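Local coordinates for 'Carboxyl esterase 2 (Tuber melanosporum Mel28, PDB 5MIF), which probably hydrolyses carboxylic esters, as an alpha/beta-hydrolase-fold enzyme of the archaeal-like carboxylesterase family found in a mycorrhizal truffle fungus, at residues I38-A41 and Y42-I46; S127-G130 and L131-L135. All blocks are in the same frame, centred on the assembly; numbering follows the deposited sequence.

Contact 1 of 2, residues I38-A41 and Y42-I46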
ATOM      1  N   ILE A  38      17.145   2.005  -6.845  1.00 51.31           N
ATOM      2  CA  ILE A  38      16.767   1.437  -8.134  1.00 52.41           C
ATOM      3  C   ILE A  38      16.071   2.466  -9.016  1.00 53.97           C
ATOM      4  O   ILE A  38      16.338   2.555 -10.219  1.00 52.35           O
ATOM      5  CB  ILE A  38      15.844   0.216  -7.981  1.00 51.34           C
ATOM      6  CG1 ILE A  38      16.585  -0.936  -7.312  1.00 49.46           C
ATOM      7  CG2 ILE A  38      15.344  -0.249  -9.334  1.00 48.43           C
ATOM      8  CD1 ILE A  38      15.749  -2.190  -7.194  1.00 50.79           C
ATOM      9  N   THR A  39      15.160   3.219  -8.410  1.00 52.73           N
ATOM     10  CA  THR A  39      14.415   4.258  -9.104  1.00 52.47           C
ATOM     11  C   THR A  39      15.329   5.422  -9.490  1.00 54.90           C
ATOM     12  O   THR A  39      15.209   5.993 -10.575  1.00 58.15           O
ATOM     13  CB  THR A  39      13.247   4.762  -8.246  1.00 49.00           C
ATOM     14  OG1 THR A  39      12.340   3.673  -8.011  1.00 52.67           O
ATOM     15  CG2 THR A  39      12.497   5.885  -8.964  1.00 47.62           C
ATOM     16  N   GLN A  40      16.232   5.769  -8.583  1.00 53.12           N
ATOM     17  CA  GLN A  40      17.228   6.801  -8.821  1.00 55.90           C
ATOM     18  C   GLN A  40      18.138   6.420  -9.988  1.00 55.04           C
ATOM     19  O   GLN A  40      18.437   7.246 -10.835  1.00 58.02           O
ATOM     20  CB  GLN A  40      18.054   7.032  -7.558  1.00 55.15           C
ATOM     21  CG  GLN A  40      19.025   8.179  -7.650  1.00 58.43           C
ATOM     22  CD  GLN A  40      18.310   9.490  -7.855  1.00 55.98           C
ATOM     23  OE1 GLN A  40      17.561   9.944  -6.994  1.00 57.62           O
ATOM     24  NE2 GLN A  40      18.543  10.112  -8.999  1.00 59.13           N
ATOM     25  N   ALA A  41      18.564   5.162 -10.028  1.00 56.08           N
ATOM     26  CA  ALA A  41      19.398   4.653 -11.117  1.00 55.73           C
ATOM     27  C   ALA A  41      18.681   4.752 -12.452  1.00 57.97           C
ATOM     28  O   ALA A  41      19.274   5.124 -13.463  1.00 59.40           O
ATOM     29  CB  ALA A  41      19.803   3.216 -10.848  1.00 50.97           C
ATOM     30  N   TYR A  42      17.399   4.410 -12.457  1.00 56.71           N
ATOM     31  CA  TYR A  42      16.599   4.530 -13.672  1.00 57.48           C
ATOM     32  C   TYR A  42      16.462   5.987 -14.121  1.00 55.30           C
ATOM     33  O   TYR A  42      16.575   6.293 -15.305  1.00 57.31           O
ATOM     34  CB  TYR A  42      15.222   3.914 -13.463  1.00 54.79           C
ATOM     35  CG  TYR A  42      14.302   4.116 -14.635  1.00 54.11           C
ATOM     36  CD1 TYR A  42      14.285   3.210 -15.689  1.00 54.42           C
ATOM     37  CD2 TYR A  42      13.457   5.217 -14.701  1.00 53.53           C
ATOM     38  CE1 TYR A  42      13.449   3.390 -16.771  1.00 51.15           C
ATOM     39  CE2 TYR A  42      12.612   5.404 -15.778  1.00 50.68           C
ATOM     40  CZ  TYR A  42      12.612   4.488 -16.809  1.00 52.36           C
ATOM     41  OH  TYR A  42      11.772   4.668 -17.891  1.00 51.75           O
ATOM     42  N   ALA A  43      16.176   6.870 -13.172  1.00 53.85           N
ATOM     43  CA  ALA A  43      16.029   8.292 -13.451  1.00 56.39           C
ATOM     44  C   ALA A  43      17.326   8.869 -14.007  1.00 61.83           C
ATOM     45  O   ALA A  43      17.314   9.680 -14.931  1.00 61.21           O
ATOM     46  CB  ALA A  43      15.619   9.043 -12.195  1.00 53.09           C
ATOM     47  N   ASP A  44      18.449   8.434 -13.449  1.00 60.98           N
ATOM     48  CA  ASP A  44      19.746   8.910 -13.914  1.00 65.97           C
ATOM     49  C   ASP A  44      19.998   8.447 -15.352  1.00 63.31           C
ATOM     50  O   ASP A  44      20.422   9.235 -16.195  1.00 66.79           O
ATOM     51  CB  ASP A  44      20.858   8.443 -12.977  1.00 58.02           C
ATOM     52  CG  ASP A  44      20.821   9.162 -11.639  1.00 61.72           C
ATOM     53  OD1 ASP A  44      20.181  10.238 -11.562  1.00 59.88           O
ATOM     54  OD2 ASP A  44      21.445   8.668 -10.671  1.00 62.57           O
ATOM     55  N   ALA A  45      19.721   7.174 -15.627  1.00 63.10           N
ATOM     56  CA  ALA A  45      19.930   6.598 -16.958  1.00 65.96           C
ATOM     57  C   ALA A  45      19.091   7.236 -18.085  1.00 70.38           C
ATOM     58  O   ALA A  45      19.470   7.145 -19.254  1.00 74.27           O
ATOM     59  CB  ALA A  45      19.675   5.093 -16.917  1.00 57.21           C
ATOM     60  N   ILE A  46      17.968   7.873 -17.758  1.00 67.03           N
ATOM     61  CA  ILE A  46      17.109   8.442 -18.801  1.00 68.36           C
ATOM     62  C   ILE A  46      17.105   9.961 -18.781  1.00 69.14           C
ATOM     63  O   ILE A  46      16.389  10.598 -19.560  1.00 67.80           O
ATOM     64  CB  ILE A  46      15.646   7.961 -18.678  1.00 67.63           C
ATOM     65  CG1 ILE A  46      14.975   8.607 -17.461  1.00 66.53           C
ATOM     66  CG2 ILE A  46      15.590   6.450 -18.640  1.00 67.20           C
ATOM     67  CD1 ILE A  46      13.458   8.560 -17.496  1.00 64.54           C
TER
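Q40 and D44, one helical turn apart, share the side-chain hydrogen bond of this stretch: Q40 NE2 donates to D44 OD1 over 3.0 Å. The bond is bent, with an N-H...O angle of 140°. Its acceptor lies almost in the amide plane of Q40, yet the nitrogen arrives from above the carboxylate plane, the two planes being 40° apart. A bend at chi2 (63°) brings the Q40 amide alongside D44. Were Q40 replaced by an alanine, D44 OD1 would probably lose this donor and the carboxylate be freer to turn.

Beneath that pair runs the backbone ladder of an alpha-helix, part of helix 37-47 near the start of the modelled chain. Its i to i+4 bonds run from Y42 N to I38 O, A43 N to T39 O, D44 N to Q40 O and A45 N to A41 O, all between 2.9 and 3.1 Å. At the front of the helix, T39 OG1 bonds to D36 OD1.

Packing contacts complete the account. Within 42-46, I46 CG2 sits 4.0 Å above one face of the Y42 ring, offset toward its rim. Y42 also packs on V324 and L325 of helix 323-326, and T39 touches L325 too, while I38 packs on R306 of the second subunit.

Contact 2 of 2, residues S127-G130 and L131-L135; sequences SYRG and LITNL
T133 and R129 meet through one carbonyl that takes two donors. R129 O accepts T133 OG1 at 2.7 Å and the backbone N of T133 at 3.0 Å, and the two come from opposite faces of the carbonyl plane. The hydroxyl can do this because OG1 stands beside the backbone N, opposite the carbonyl carbon (chi1 -56°), which turns it back toward the preceding turn. Its proton is thus committed to R129 O.

The other carbonyls of this first turn are also used. Y128 O receives I132 N at 2.9 Å in a nearly linear bond (N-H...O 168°), and G130 O receives N134 N at 3.1 Å. Water 2 donates a second bond to G130 O, 2.8 Å from its oxygen, and a weak one to N134 OD1, whose stronger partner is R137. Water 1 accepts from L131 N at 2.9 Å and may donate to S127 O, among other acceptors; S127 O also accepts from Q65 NE2.

Y128 occupies the N-cap of helix 129-139, the helix of the beta-alpha-beta unit between strands 109-115 and 142-147 of the alpha/beta hydrolase sheet. Its OH bonds to D189, the residue before S190, which probably serves as the nucleophile of a GxSxG elbow.

Two apolar contacts accompany these bonds. L131 CD2 lies at the edge of the Y128 ring, near its plane, 4.1 Å from Y128 CD2, the two side chains running side by side. I132 CD1 comes within 4.3 Å of Y128 CB, and both residues also touch F145 on strand 142-147, while L131 and L135 rest on Y114 of strand 109-115.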
ATOM      1  N   SER A 127       4.116  -3.184 -24.597  1.00 42.42           N
ATOM      2  CA  SER A 127       4.751  -2.412 -23.549  1.00 45.83           C
ATOM      3  C   SER A 127       4.157  -2.711 -22.183  1.00 41.85           C
ATOM      4  O   SER A 127       4.772  -2.412 -21.162  1.00 39.26           O
ATOM      5  CB  SER A 127       4.661  -0.919 -23.857  1.00 44.04           C
ATOM      6  OG  SER A 127       3.335  -0.555 -24.175  1.00 50.05           O
ATOM      7  N   TYR A 128       2.952  -3.268 -22.175  1.00 42.42           N
ATOM      8  CA  TYR A 128       2.264  -3.574 -20.926  1.00 41.26           C
ATOM      9  C   TYR A 128       2.276  -5.059 -20.591  1.00 42.77           C
ATOM     10  O   TYR A 128       1.562  -5.491 -19.693  1.00 41.69           O
ATOM     11  CB  TYR A 128       0.828  -3.036 -20.979  1.00 35.52           C
ATOM     12  CG  TYR A 128       0.792  -1.588 -20.552  1.00 38.85           C
ATOM     13  CD1 TYR A 128       1.182  -0.575 -21.432  1.00 37.06           C
ATOM     14  CD2 TYR A 128       0.406  -1.228 -19.258  1.00 37.36           C
ATOM     15  CE1 TYR A 128       1.180   0.750 -21.044  1.00 34.27           C
ATOM     16  CE2 TYR A 128       0.396   0.105 -18.860  1.00 36.03           C
ATOM     17  CZ  TYR A 128       0.786   1.090 -19.760  1.00 38.45           C
ATOM     18  OH  TYR A 128       0.794   2.412 -19.371  1.00 38.08           O
ATOM     19  N   ARG A 129       3.090  -5.837 -21.308  1.00 43.32           N
ATOM     20  CA  ARG A 129       3.135  -7.283 -21.091  1.00 46.64           C
ATOM     21  C   ARG A 129       3.543  -7.625 -19.652  1.00 38.97           C
ATOM     22  O   ARG A 129       3.019  -8.563 -19.073  1.00 43.80           O
ATOM     23  CB  ARG A 129       4.086  -7.975 -22.081  1.00 48.30           C
ATOM     24  CG  ARG A 129       4.199  -9.489 -21.842  1.00 48.90           C
ATOM     25  CD  ARG A 129       4.989 -10.199 -22.920  1.00 53.59           C
ATOM     26  NE  ARG A 129       6.379  -9.741 -22.971  1.00 61.89           N
ATOM     27  CZ  ARG A 129       7.301 -10.238 -23.795  1.00 68.11           C
ATOM     28  NH1 ARG A 129       6.988 -11.231 -24.623  1.00 65.51           N
ATOM     29  NH2 ARG A 129       8.539  -9.751 -23.787  1.00 68.18           N
ATOM     30  N   GLY A 130       4.486  -6.873 -19.097  1.00 41.97           N
ATOM     31  CA  GLY A 130       4.966  -7.098 -17.743  1.00 39.84           C
ATOM     32  C   GLY A 130       3.879  -6.895 -16.691  1.00 42.74           C
ATOM     33  O   GLY A 130       3.724  -7.696 -15.771  1.00 43.03           O
ATOM     34  N   LEU A 131       3.144  -5.800 -16.810  1.00 39.77           N
ATOM     35  CA  LEU A 131       2.063  -5.513 -15.883  1.00 39.55           C
ATOM     36  C   LEU A 131       0.914  -6.513 -16.051  1.00 39.14           C
ATOM     37  O   LEU A 131       0.357  -6.986 -15.064  1.00 38.35           O
ATOM     38  CB  LEU A 131       1.560  -4.075 -16.068  1.00 38.34           C
ATOM     39  CG  LEU A 131       0.387  -3.705 -15.151  1.00 41.29           C
ATOM     40  CD1 LEU A 131       0.694  -4.058 -13.674  1.00 36.42           C
ATOM     41  CD2 LEU A 131       0.026  -2.239 -15.302  1.00 42.08           C
ATOM     42  N   ILE A 132       0.561  -6.840 -17.290  1.00 36.36           N
ATOM     43  CA  ILE A 132      -0.500  -7.802 -17.537  1.00 37.12           C
ATOM     44  C   ILE A 132      -0.177  -9.162 -16.909  1.00 39.53           C
ATOM     45  O   ILE A 132      -1.040  -9.802 -16.296  1.00 39.14           O
ATOM     46  CB  ILE A 132      -0.757  -7.978 -19.035  1.00 41.55           C
ATOM     47  CG1 ILE A 132      -1.316  -6.691 -19.634  1.00 42.85           C
ATOM     48  CG2 ILE A 132      -1.753  -9.092 -19.280  1.00 37.44           C
ATOM     49  CD1 ILE A 132      -1.312  -6.708 -21.143  1.00 44.39           C
ATOM     50  N   THR A 133       1.069  -9.594 -17.062  1.00 38.13           N
ATOM     51  CA  THR A 133       1.527 -10.860 -16.487  1.00 43.06           C
ATOM     52  C   THR A 133       1.417 -10.866 -14.959  1.00 38.27           C
ATOM     53  O   THR A 133       0.898 -11.811 -14.369  1.00 40.41           O
ATOM     54  CB  THR A 133       2.988 -11.144 -16.867  1.00 43.19           C
ATOM     55  OG1 THR A 133       3.126 -11.120 -18.292  1.00 40.29           O
ATOM     56  CG2 THR A 133       3.429 -12.492 -16.307  1.00 46.39           C
ATOM     57  N   ASN A 134       1.904  -9.794 -14.340  1.00 36.24           N
ATOM     58  CA  ASN A 134       1.801  -9.603 -12.902  1.00 40.78           C
ATOM     59  C   ASN A 134       0.340  -9.663 -12.432  1.00 42.15           C
ATOM     60  O   ASN A 134       0.029 -10.341 -11.457  1.00 43.05           O
ATOM     61  CB  ASN A 134       2.445  -8.268 -12.497  1.00 42.56           C
ATOM     62  CG  ASN A 134       3.955  -8.355 -12.405  1.00 52.82           C
ATOM     63  OD1 ASN A 134       4.499  -9.432 -12.156  1.00 61.29           O
ATOM     64  ND2 ASN A 134       4.645  -7.230 -12.619  1.00 48.05           N
ATOM     65  N   LEU A 135      -0.543  -8.942 -13.117  1.00 40.13           N
ATOM     66  CA  LEU A 135      -1.967  -8.930 -12.802  1.00 38.26           C
ATOM     67  C   LEU A 135      -2.545 -10.329 -12.896  1.00 41.89           C
ATOM     68  O   LEU A 135      -3.310 -10.764 -12.034  1.00 41.61           O
ATOM     69  CB  LEU A 135      -2.720  -7.998 -13.751  1.00 37.78           C
ATOM     70  CG  LEU A 135      -2.609  -6.506 -13.447  1.00 38.69           C
ATOM     71  CD1 LEU A 135      -3.469  -5.737 -14.437  1.00 38.20           C
ATOM     72  CD2 LEU A 135      -3.029  -6.214 -12.000  1.00 36.99           C
TER
HETATM   73  O   HOH W   1       4.483  -3.638 -18.301  1.00 41.89           O
HETATM   74  O   HOH W   2       5.726  -9.541 -15.224  1.00 49.05           O

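How the contacts relate
Contact 1 comes first along the chain, on helix 37-47; contact 2 takes in the N-cap and first turns of 129-139, with S127 just ahead. Their centres are 21 Å apart and their nearest atoms about 10 Å, so they do not touch. Contact 2 is nearer the middle of the chain, about 12 Å from its centre against 23 Å, and its helix packs on strands of the main sheet. The helix of contact 1 instead lies against helix 323-326 and short strand 315-316, which H317, probably the histidine of the triad, follows directly in sequence. Contact 2 thus belongs to the core beta-alpha-beta unit, with Y128 near the probable triad, and contact 1 to a peripheral helix near the start of the modelled chain.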